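Local coordinates for dipicolinate synthase subunit B (Bacillus halodurans, PDB 3LQK), which is the B subunit of dipicolinate synthase, a flavoprotein-family protein that probably takes part in making the dipicolinate of bacterial spores, at residues Met3-Thr15 and Met28-Val42. Numbering follows the deposited sequence.
Sequences MNFAGKHVGFGLT and MERLVELGAKVTPFV
F12 lies against helix 25-33 through the side chain of M28, a selenomethionine. The M28 chain runs over one face of the F12 ring. It bends at its last torsion (chi3 -66°), and CE ends over the ring as a CH-pi contact, 4.1 Å from the F12 centroid. SE sits further out above the same ring, a Met-aromatic contact. L31 CD1 meets the ring at its edge, 3.9 Å from F12 CD1. V38 CG1 packs on F12 CB, and L176 of helix 176-184 also touches F12. L31 splits its two methyls: CD1 also reaches V10 CG1, while CD2 meets F5 CE2.

The contact joins elements of the beta-alpha-beta unit of strand 9-13, helix 25-33 and strand 37-41. The strands are parallel neighbours in a sheet with helices packed on it, consistent with the Rossmann-like fold of the flavoprotein family. Their backbone bonds run from K37 N to K8 O through to L14 N to F41 O. V10, F12, V38 and P40 point to the face that carries the helix. H9, T39 and F41 point to the other.

L34, just past helix 25-33, lies alongside F5, with CD1 3.6 Å from F5 CE2. Its carbonyl O accepts a hydrogen bond from F5 N, 3.0 Å away, with the donor tilted 27° from the carbonyl plane. G35 follows with positive phi in a Schellman motif. F5 CB also rests on A36 CB.

On the other face, H9 is modelled in two conformers. In the one described here, H9 NE2 and T39 OG1 share a nearly straight hydrogen bond of 2.7 Å. OG1 lies in the plane of the H9 ring, at its edge. In this same conformer K37 CD sits over the centre of one ring face, 4.1 Å from the H9 centroid.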
HETATM    1  N   MSE A   3      22.558  30.364  11.343  1.00 40.01           N
HETATM    2  CA  MSE A   3      22.681  28.898  11.016  1.00 40.15           C
HETATM    3  C   MSE A   3      24.065  28.356  11.434  1.00 38.82           C
HETATM    4  O   MSE A   3      25.090  28.710  10.843  1.00 39.91           O
HETATM    5  CB  MSE A   3      22.459  28.701   9.511  1.00 40.51           C
HETATM    6  CG  MSE A   3      22.548  27.303   9.019  1.00 42.38           C
HETATM    7 SE   MSE A   3      21.683  27.033   7.241  1.00 48.01          SE
HETATM    8  CE  MSE A   3      22.631  28.485   6.287  1.00 43.52           C
ATOM      9  N   ASN A   4      24.089  27.496  12.440  1.00 36.38           N
ATOM     10  CA  ASN A   4      25.326  27.062  13.043  1.00 35.16           C
ATOM     11  C   ASN A   4      25.211  25.601  13.579  1.00 32.66           C
ATOM     12  O   ASN A   4      24.390  25.307  14.436  1.00 32.98           O
ATOM     13  CB  ASN A   4      25.685  28.059  14.155  1.00 35.29           C
ATOM     14  CG  ASN A   4      26.912  27.657  14.927  1.00 39.48           C
ATOM     15  OD1 ASN A   4      27.796  26.999  14.399  1.00 44.63           O
ATOM     16  ND2 ASN A   4      26.980  28.058  16.202  1.00 44.76           N
ATOM     17  N   PHE A   5      26.028  24.697  13.046  1.00 29.07           N
ATOM     18  CA  PHE A   5      25.957  23.309  13.385  1.00 26.83           C
ATOM     19  C   PHE A   5      27.068  22.892  14.332  1.00 25.04           C
ATOM     20  O   PHE A   5      27.378  21.711  14.441  1.00 22.28           O
ATOM     21  CB  PHE A   5      26.060  22.481  12.108  1.00 27.85           C
ATOM     22  CG  PHE A   5      24.940  22.710  11.139  1.00 28.66           C
ATOM     23  CD1 PHE A   5      23.616  22.557  11.531  1.00 33.30           C
ATOM     24  CD2 PHE A   5      25.189  23.085   9.853  1.00 29.18           C
ATOM     25  CE1 PHE A   5      22.563  22.789  10.629  1.00 32.08           C
ATOM     26  CE2 PHE A   5      24.133  23.288   8.943  1.00 28.38           C
ATOM     27  CZ  PHE A   5      22.841  23.140   9.331  1.00 29.22           C
ATOM     28  N   ALA A   6      27.706  23.862  14.979  1.00 23.68           N
ATOM     29  CA  ALA A   6      28.722  23.589  15.994  1.00 23.72           C
ATOM     30  C   ALA A   6      28.297  22.501  16.973  1.00 23.00           C
ATOM     31  O   ALA A   6      27.243  22.578  17.564  1.00 22.91           O
ATOM     32  CB  ALA A   6      29.081  24.928  16.799  1.00 23.72           C
ATOM     33  N   GLY A   7      29.108  21.475  17.142  1.00 23.28           N
ATOM     34  CA  GLY A   7      28.749  20.421  18.110  1.00 23.84           C
ATOM     35  C   GLY A   7      27.839  19.343  17.547  1.00 24.15           C
ATOM     36  O   GLY A   7      27.463  18.407  18.270  1.00 26.43           O
ATOM     37  N   LYS A   8      27.436  19.461  16.289  1.00 22.43           N
ATOM     38  CA  LYS A   8      26.445  18.532  15.751  1.00 21.40           C
ATOM     39  C   LYS A   8      27.140  17.464  14.933  1.00 19.69           C
ATOM     40  O   LYS A   8      28.069  17.758  14.164  1.00 19.73           O
ATOM     41  CB  LYS A   8      25.427  19.232  14.870  1.00 21.69           C
ATOM     42  CG  LYS A   8      24.716  20.460  15.513  1.00 24.66           C
ATOM     43  CD  LYS A   8      23.537  20.030  16.379  1.00 27.31           C
ATOM     44  CE  LYS A   8      22.967  21.215  17.146  1.00 29.98           C
ATOM     45  NZ  LYS A   8      22.124  20.628  18.228  1.00 36.43           N
ATOM     46  N   HIS A   9      26.648  16.245  15.125  1.00 17.64           N
ATOM     47  CA  HIS A   9      27.175  15.081  14.442  0.50 16.80           C
ATOM     48  C   HIS A   9      26.180  14.703  13.352  1.00 15.77           C
ATOM     49  O   HIS A   9      25.098  14.267  13.613  1.00 14.91           O
ATOM     50  CB  HIS A   9      27.471  13.939  15.441  0.50 16.70           C
ATOM     51  CG  HIS A   9      28.298  12.833  14.860  0.50 16.60           C
ATOM     52  ND1 HIS A   9      28.582  11.675  15.551  0.50 18.87           N
ATOM     53  CD2 HIS A   9      28.851  12.690  13.626  0.50 16.08           C
ATOM     54  CE1 HIS A   9      29.293  10.876  14.775  0.50 19.88           C
ATOM     55  NE2 HIS A   9      29.456  11.465  13.598  0.50 18.88           N
ATOM     56  N   VAL A  10      26.565  14.960  12.110  1.00 14.67           N
ATOM     57  CA  VAL A  10      25.713  14.736  10.953  1.00 14.35           C
ATOM     58  C   VAL A  10      26.330  13.625  10.118  1.00 15.18           C
ATOM     59  O   VAL A  10      27.535  13.619   9.848  1.00 16.34           O
ATOM     60  CB  VAL A  10      25.663  15.983  10.099  1.00 15.17           C
ATOM     61  CG1 VAL A  10      24.838  15.754   8.811  1.00 13.35           C
ATOM     62  CG2 VAL A  10      25.165  17.185  10.927  1.00 12.95           C
ATOM     63  N   GLY A  11      25.541  12.626   9.780  1.00 14.30           N
ATOM     64  CA  GLY A  11      25.957  11.582   8.914  1.00 12.31           C
ATOM     65  C   GLY A  11      25.600  12.006   7.505  1.00 12.80           C
ATOM     66  O   GLY A  11      24.565  12.649   7.288  1.00 13.87           O
ATOM     67  N   PHE A  12      26.426  11.638   6.537  1.00 11.83           N
ATOM     68  CA  PHE A  12      26.230  12.040   5.114  1.00 12.67           C
ATOM     69  C   PHE A  12      26.460  10.810   4.248  1.00 13.24           C
ATOM     70  O   PHE A  12      27.582  10.418   3.942  1.00 13.09           O
ATOM     71  CB  PHE A  12      27.192  13.172   4.756  1.00 12.50           C
ATOM     72  CG  PHE A  12      26.752  14.027   3.608  1.00 14.28           C
ATOM     73  CD1 PHE A  12      26.649  15.389   3.769  1.00 13.03           C
ATOM     74  CD2 PHE A  12      26.500  13.474   2.345  1.00 14.15           C
ATOM     75  CE1 PHE A  12      26.263  16.202   2.708  1.00 12.92           C
ATOM     76  CE2 PHE A  12      26.077  14.268   1.279  1.00 14.95           C
ATOM     77  CZ  PHE A  12      25.975  15.632   1.456  1.00 14.93           C
ATOM     78  N   GLY A  13      25.370  10.168   3.908  1.00 13.88           N
ATOM     79  CA  GLY A  13      25.384   9.025   3.017  1.00 14.32           C
ATOM     80  C   GLY A  13      25.137   9.337   1.568  1.00 13.86           C
ATOM     81  O   GLY A  13      24.279  10.146   1.200  1.00 14.89           O
ATOM     82  N   LEU A  14      25.912   8.661   0.742  1.00 14.29           N
ATOM     83  CA  LEU A  14      25.925   8.815  -0.704  1.00 13.71           C
ATOM     84  C   LEU A  14      25.448   7.538  -1.317  1.00 13.59           C
ATOM     85  O   LEU A  14      25.938   6.417  -0.989  1.00 10.73           O
ATOM     86  CB  LEU A  14      27.344   9.111  -1.136  1.00 13.85           C
ATOM     87  CG  LEU A  14      28.001  10.271  -0.354  1.00 16.32           C
ATOM     88  CD1 LEU A  14      29.545  10.227  -0.411  1.00 21.06           C
ATOM     89  CD2 LEU A  14      27.522  11.570  -0.947  1.00 18.70           C
ATOM     90  N   THR A  15      24.483   7.657  -2.203  1.00 15.21           N
ATOM     91  CA  THR A  15      24.075   6.463  -2.945  1.00 16.43           C
ATOM     92  C   THR A  15      24.277   6.626  -4.466  1.00 17.89           C
ATOM     93  O   THR A  15      24.299   7.733  -4.963  1.00 17.87           O
ATOM     94  CB  THR A  15      22.582   6.097  -2.649  1.00 16.53           C
ATOM     95  OG1 THR A  15      21.706   7.079  -3.227  1.00 13.96           O
ATOM     96  CG2 THR A  15      22.307   5.965  -1.145  1.00 13.96           C
HETATM   97  N   MSE A  28      28.625  18.791   1.573  1.00 13.34           N
HETATM   98  CA  MSE A  28      29.319  18.169   2.710  1.00 14.19           C
HETATM   99  C   MSE A  28      30.365  19.145   3.296  1.00 14.81           C
HETATM  100  O   MSE A  28      30.522  19.288   4.511  1.00 14.74           O
HETATM  101  CB  MSE A  28      29.986  16.864   2.264  1.00 14.17           C
HETATM  102  CG  MSE A  28      30.561  16.087   3.397  1.00 18.02           C
HETATM  103 SE   MSE A  28      31.618  14.532   2.895  1.00 21.36          SE
HETATM  104  CE  MSE A  28      30.191  13.451   2.113  1.00 13.28           C
ATOM    105  N   GLU A  29      31.084  19.802   2.402  1.00 15.62           N
ATOM    106  CA  GLU A  29      32.084  20.762   2.787  1.00 16.80           C
ATOM    107  C   GLU A  29      31.473  21.976   3.536  1.00 16.25           C
ATOM    108  O   GLU A  29      31.995  22.377   4.587  1.00 15.91           O
ATOM    109  CB  GLU A  29      32.914  21.176   1.553  1.00 17.71           C
ATOM    110  CG  GLU A  29      33.693  22.511   1.780  1.00 21.64           C
ATOM    111  CD  GLU A  29      34.879  22.384   2.730  1.00 28.59           C
ATOM    112  OE1 GLU A  29      35.281  21.226   3.001  1.00 29.19           O
ATOM    113  OE2 GLU A  29      35.441  23.462   3.175  1.00 33.35           O
ATOM    114  N   ARG A  30      30.350  22.517   3.061  1.00 15.46           N
ATOM    115  CA  ARG A  30      29.653  23.574   3.808  1.00 15.70           C
ATOM    116  C   ARG A  30      29.249  23.166   5.217  1.00 15.29           C
ATOM    117  O   ARG A  30      29.295  23.980   6.136  1.00 15.01           O
ATOM    118  CB  ARG A  30      28.338  23.997   3.154  1.00 15.80           C
ATOM    119  CG  ARG A  30      28.408  25.119   2.250  1.00 19.87           C
ATOM    120  CD  ARG A  30      27.102  25.251   1.467  1.00 19.19           C
ATOM    121  NE  ARG A  30      26.172  26.209   2.072  1.00 17.01           N
ATOM    122  CZ  ARG A  30      24.897  26.334   1.719  1.00 16.56           C
ATOM    123  NH1 ARG A  30      24.358  25.522   0.785  1.00 15.44           N
ATOM    124  NH2 ARG A  30      24.182  27.281   2.280  1.00 17.47           N
ATOM    125  N   LEU A  31      28.761  21.949   5.391  1.00 14.18           N
ATOM    126  CA  LEU A  31      28.385  21.538   6.741  1.00 14.07           C
ATOM    127  C   LEU A  31      29.605  21.577   7.654  1.00 14.47           C
ATOM    128  O   LEU A  31      29.488  22.026   8.762  1.00 13.61           O
ATOM    129  CB  LEU A  31      27.761  20.140   6.760  1.00 13.58           C
ATOM    130  CG  LEU A  31      26.481  19.875   5.987  1.00 13.82           C
ATOM    131  CD1 LEU A  31      26.027  18.393   6.229  1.00 12.78           C
ATOM    132  CD2 LEU A  31      25.462  20.924   6.460  1.00 17.12           C
ATOM    133  N   VAL A  32      30.758  21.081   7.192  1.00 14.96           N
ATOM    134  CA  VAL A  32      31.982  21.077   8.025  1.00 14.93           C
ATOM    135  C   VAL A  32      32.374  22.533   8.322  1.00 16.03           C
ATOM    136  O   VAL A  32      32.748  22.883   9.431  1.00 14.91           O
ATOM    137  CB  VAL A  32      33.183  20.298   7.320  1.00 15.19           C
ATOM    138  CG1 VAL A  32      34.521  20.509   8.044  1.00 15.67           C
ATOM    139  CG2 VAL A  32      32.893  18.832   7.212  1.00 13.49           C
ATOM    140  N   GLU A  33      32.239  23.392   7.337  1.00 17.05           N
ATOM    141  CA  GLU A  33      32.559  24.819   7.510  1.00 18.32           C
ATOM    142  C   GLU A  33      31.625  25.523   8.461  1.00 18.75           C
ATOM    143  O   GLU A  33      32.043  26.448   9.128  1.00 18.01           O
ATOM    144  CB  GLU A  33      32.457  25.547   6.177  1.00 19.73           C
ATOM    145  CG  GLU A  33      33.539  25.172   5.198  1.00 22.94           C
ATOM    146  CD  GLU A  33      33.291  25.735   3.773  1.00 27.05           C
ATOM    147  OE1 GLU A  33      32.240  26.415   3.473  1.00 29.36           O
ATOM    148  OE2 GLU A  33      34.177  25.456   2.952  1.00 25.33           O
ATOM    149  N   LEU A  34      30.365  25.091   8.513  1.00 18.85           N
ATOM    150  CA  LEU A  34      29.405  25.556   9.506  1.00 19.88           C
ATOM    151  C   LEU A  34      29.533  24.858  10.906  1.00 20.27           C
ATOM    152  O   LEU A  34      28.704  25.068  11.805  1.00 21.40           O
ATOM    153  CB  LEU A  34      28.011  25.294   8.952  1.00 20.45           C
ATOM    154  CG  LEU A  34      27.577  26.127   7.742  1.00 22.04           C
ATOM    155  CD1 LEU A  34      26.341  25.489   7.055  1.00 23.26           C
ATOM    156  CD2 LEU A  34      27.252  27.504   8.197  1.00 23.70           C
ATOM    157  N   GLY A  35      30.517  23.976  11.053  1.00 19.03           N
ATOM    158  CA  GLY A  35      30.904  23.428  12.336  1.00 18.29           C
ATOM    159  C   GLY A  35      30.480  21.984  12.610  1.00 17.82           C
ATOM    160  O   GLY A  35      30.710  21.473  13.705  1.00 15.79           O
ATOM    161  N   ALA A  36      29.787  21.358  11.671  1.00 16.25           N
ATOM    162  CA  ALA A  36      29.276  20.026  11.930  1.00 15.96           C
ATOM    163  C   ALA A  36      30.459  19.071  11.902  1.00 16.39           C
ATOM    164  O   ALA A  36      31.425  19.282  11.160  1.00 15.19           O
ATOM    165  CB  ALA A  36      28.246  19.618  10.864  1.00 15.89           C
ATOM    166  N   LYS A  37      30.369  18.032  12.708  1.00 16.84           N
ATOM    167  CA  LYS A  37      31.179  16.848  12.552  1.00 17.79           C
ATOM    168  C   LYS A  37      30.451  15.879  11.594  1.00 16.40           C
ATOM    169  O   LYS A  37      29.368  15.397  11.903  1.00 15.80           O
ATOM    170  CB  LYS A  37      31.353  16.179  13.908  1.00 19.04           C
ATOM    171  CG  LYS A  37      32.270  14.954  13.823  1.00 23.97           C
ATOM    172  CD  LYS A  37      32.319  14.066  15.138  1.00 29.60           C
ATOM    173  CE  LYS A  37      33.344  14.517  16.180  1.00 32.34           C
ATOM    174  NZ  LYS A  37      33.379  13.475  17.282  1.00 32.21           N
ATOM    175  N   VAL A  38      31.045  15.656  10.422  1.00 15.44           N
ATOM    176  CA  VAL A  38      30.394  14.930   9.360  1.00 15.00           C
ATOM    177  C   VAL A  38      31.031  13.570   9.179  1.00 15.04           C
ATOM    178  O   VAL A  38      32.236  13.457   8.853  1.00 13.37           O
ATOM    179  CB  VAL A  38      30.412  15.685   8.051  1.00 15.15           C
ATOM    180  CG1 VAL A  38      29.572  14.953   7.011  1.00 15.77           C
ATOM    181  CG2 VAL A  38      29.890  17.183   8.287  1.00 15.02           C
ATOM    182  N   THR A  39      30.193  12.545   9.353  1.00 14.30           N
ATOM    183  CA  THR A  39      30.580  11.185   9.065  1.00 13.59           C
ATOM    184  C   THR A  39      30.032  10.705   7.737  1.00 13.84           C
ATOM    185  O   THR A  39      28.803  10.616   7.585  1.00 14.18           O
ATOM    186  CB  THR A  39      30.093  10.266  10.154  1.00 13.49           C
ATOM    187  OG1 THR A  39      30.718  10.661  11.374  1.00 16.29           O
ATOM    188  CG2 THR A  39      30.447   8.759   9.837  1.00 10.52           C
ATOM    189  N   PRO A  40      30.910  10.367   6.779  1.00 13.71           N
ATOM    190  CA  PRO A  40      30.428   9.834   5.502  1.00 14.01           C
ATOM    191  C   PRO A  40      30.031   8.354   5.594  1.00 13.88           C
ATOM    192  O   PRO A  40      30.713   7.544   6.279  1.00 14.60           O
ATOM    193  CB  PRO A  40      31.618  10.028   4.546  1.00 14.25           C
ATOM    194  CG  PRO A  40      32.670  10.759   5.370  1.00 14.66           C
ATOM    195  CD  PRO A  40      32.378  10.451   6.785  1.00 14.10           C
ATOM    196  N   PHE A  41      28.925   8.034   4.948  1.00 12.62           N
ATOM    197  CA  PHE A  41      28.440   6.661   4.788  1.00 12.63           C
ATOM    198  C   PHE A  41      28.335   6.322   3.295  1.00 11.78           C
ATOM    199  O   PHE A  41      27.867   7.145   2.508  1.00 12.73           O
ATOM    200  CB  PHE A  41      27.043   6.511   5.369  1.00 11.98           C
ATOM    201  CG  PHE A  41      26.971   6.528   6.868  1.00 11.55           C
ATOM    202  CD1 PHE A  41      26.565   5.418   7.555  1.00 12.28           C
ATOM    203  CD2 PHE A  41      27.182   7.696   7.568  1.00 11.44           C
ATOM    204  CE1 PHE A  41      26.441   5.437   8.938  1.00 13.29           C
ATOM    205  CE2 PHE A  41      27.120   7.716   8.954  1.00 14.11           C
ATOM    206  CZ  PHE A  41      26.748   6.577   9.638  1.00 12.45           C
ATOM    207  N   VAL A  42      28.760   5.134   2.892  1.00 13.28           N
ATOM    208  CA  VAL A  42      28.738   4.734   1.483  1.00 13.61           C
ATOM    209  C   VAL A  42      28.200   3.317   1.348  1.00 15.18           C
ATOM    210  O   VAL A  42      28.002   2.636   2.337  1.00 14.31           O
ATOM    211  CB  VAL A  42      30.115   4.849   0.805  1.00 15.78           C
ATOM    212  CG1 VAL A  42      30.566   6.339   0.653  1.00 10.96           C
ATOM    213  CG2 VAL A  42      31.158   3.973   1.498  1.00 13.94           C
TER